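PDB 4JXR: acetyltransferase from Sinorhizobium meliloti, which binds acetyl-CoA and, as a GNAT-family enzyme related to phosphinothricin acetyltransferases, probably transfers its acetyl group to an acceptor substrate. Local coordinates for residues Ala122-Ala127 with Ala133-Leu138. Sequence-based numbering, arbitrary orientation. Where two conformers were deposited one is given.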
loop_
_atom_site.group_PDB
_atom_site.type_symbol
_atom_site.label_atom_id
_atom_site.label_comp_id
_atom_site.label_asym_id
_atom_site.label_seq_id
_atom_site.Cartn_x
_atom_site.Cartn_y
_atom_site.Cartn_z
ATOM N N ALA A 122 -5.532 -0.394 -9.282
ATOM C CA ALA A 122 -5.429 -1.835 -9.220
ATOM C C ALA A 122 -3.957 -2.188 -8.965
ATOM O O ALA A 122 -3.067 -1.678 -9.622
ATOM C CB ALA A 122 -5.897 -2.486 -10.496
ATOM N N VAL A 123 -3.752 -3.050 -7.994
ATOM C CA VAL A 123 -2.426 -3.567 -7.632
ATOM C C VAL A 123 -2.454 -5.031 -7.986
ATOM O O VAL A 123 -3.132 -5.814 -7.306
ATOM C CB VAL A 123 -2.114 -3.327 -6.151
ATOM C CG1 VAL A 123 -0.728 -3.905 -5.844
ATOM C CG2 VAL A 123 -2.205 -1.865 -5.795
ATOM N N ILE A 124 -1.857 -5.407 -9.099
ATOM C CA ILE A 124 -2.060 -6.690 -9.760
ATOM C C ILE A 124 -0.923 -7.623 -9.399
ATOM O O ILE A 124 0.218 -7.486 -9.859
ATOM C CB ILE A 124 -2.194 -6.510 -11.257
ATOM C CG1 ILE A 124 -3.500 -5.615 -11.479
ATOM C CG2 ILE A 124 -2.344 -7.866 -11.958
ATOM C CD1 ILE A 124 -3.758 -5.261 -12.910
ATOM N N GLY A 125 -1.226 -8.598 -8.567
ATOM C CA GLY A 125 -0.242 -9.587 -8.132
ATOM C C GLY A 125 0.262 -10.400 -9.277
ATOM O O GLY A 125 -0.472 -10.870 -10.168
ATOM N N GLY A 126 1.560 -10.556 -9.294
ATOM C CA GLY A 126 2.193 -11.269 -10.380
ATOM C C GLY A 126 2.210 -10.555 -11.682
ATOM O O GLY A 126 2.714 -11.119 -12.661
ATOM N N ALA A 127 1.597 -9.385 -11.785
ATOM C CA ALA A 127 1.476 -8.707 -13.070
ATOM C C ALA A 127 0.839 -9.631 -14.115
ATOM O O ALA A 127 1.224 -9.608 -15.273
ATOM C CB ALA A 127 2.785 -8.068 -13.507
ATOM N N ALA A 133 -5.111 -6.997 -18.700
ATOM C CA ALA A 133 -5.968 -6.781 -19.861
ATOM C C ALA A 133 -7.418 -6.485 -19.436
ATOM O O ALA A 133 -8.076 -5.671 -20.052
ATOM C CB ALA A 133 -5.913 -7.966 -20.795
ATOM N N LEU A 134 -7.905 -7.195 -18.433
ATOM C CA LEU A 134 -9.238 -6.898 -17.901
ATOM C C LEU A 134 -9.368 -5.447 -17.491
ATOM O O LEU A 134 -10.322 -4.765 -17.802
ATOM C CB LEU A 134 -9.512 -7.831 -16.694
ATOM C CG LEU A 134 -10.748 -7.447 -15.855
ATOM C CD1 LEU A 134 -12.028 -7.490 -16.659
ATOM C CD2 LEU A 134 -10.817 -8.327 -14.618
ATOM N N HIS A 135 -8.361 -4.991 -16.738
ATOM C CA HIS A 135 -8.386 -3.610 -16.278
ATOM C C HIS A 135 -8.234 -2.640 -17.441
ATOM O O HIS A 135 -8.924 -1.634 -17.498
ATOM C CB HIS A 135 -7.335 -3.390 -15.209
ATOM C CG HIS A 135 -7.690 -4.013 -13.891
ATOM N ND1 HIS A 135 -7.532 -5.345 -13.603
ATOM C CD2 HIS A 135 -8.271 -3.486 -12.807
ATOM C CE1 HIS A 135 -8.004 -5.585 -12.378
ATOM N NE2 HIS A 135 -8.458 -4.464 -11.870
ATOM N N ARG A 136 -7.346 -2.924 -18.401
ATOM C CA ARG A 136 -7.188 -2.061 -19.560
ATOM C C ARG A 136 -8.520 -1.899 -20.279
ATOM O O ARG A 136 -8.860 -0.789 -20.700
ATOM C CB ARG A 136 -6.132 -2.645 -20.517
ATOM C CG ARG A 136 -5.848 -1.748 -21.704
ATOM C CD ARG A 136 -4.929 -0.599 -21.313
ATOM N NE ARG A 136 -4.818 0.409 -22.327
ATOM C CZ ARG A 136 -5.518 1.527 -22.335
ATOM N NH1 ARG A 136 -6.287 1.875 -21.302
ATOM N NH2 ARG A 136 -5.423 2.331 -23.394
ATOM N N ALA A 137 -9.275 -2.963 -20.416
ATOM C CA ALA A 137 -10.554 -2.936 -21.094
ATOM C C ALA A 137 -11.557 -2.027 -20.437
ATOM O O ALA A 137 -12.481 -1.559 -21.101
ATOM C CB ALA A 137 -11.149 -4.339 -21.183
ATOM N N LEU A 138 -11.404 -1.771 -19.146
ATOM C CA LEU A 138 -12.242 -0.889 -18.346
ATOM C C LEU A 138 -11.618 0.487 -18.209
ATOM O O LEU A 138 -12.083 1.277 -17.399
ATOM C CB LEU A 138 -12.546 -1.513 -16.963
ATOM C CG LEU A 138 -13.836 -2.294 -16.780
ATOM C CD1 LEU A 138 -15.018 -1.359 -16.874
ATOM C CD2 LEU A 138 -13.937 -3.346 -17.848
#
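The imidazole of His135 is met obliquely by two aliphatic groups from the strand. Ala122 sets its methyl against the CD2-NE2 bond, with CB 3.5 Å from both His135 CD2 and His135 NE2, and Ile124 reaches ND1, its CD1 lying 3.8 Å from His135 ND1. Phe140 adds an edge-to-face ring contact. A single methyl suits Ala122, whose CA is the nearest in segment 122-127 to the CA of His135 (7.9 Å). Ile124 instead spans a wider gap: CG1 stands anti to the carbonyl carbon (chi1 -63°) and chi2 is extended at 177°, which carries CD1 out to the imidazole. In this GNAT fold, strand 119-125 leads through a type II turn from Ile124 to Ala127 into helix 129-137, which packs back on the sheet through this contact. The intervening turn and helix start contain His128 and Ser130, both seen binding acetyl-CoA. Histidine fits its buried place because both ring nitrogens are satisfied, ND1 by the carbonyl of Ser131 one helical turn earlier and NE2 by Asp87 on neighbouring strand 84-91. This pair of bonds fixes the ring's rotation, and two acceptors, one a carboxylate, would probably favour the protonated imidazolium.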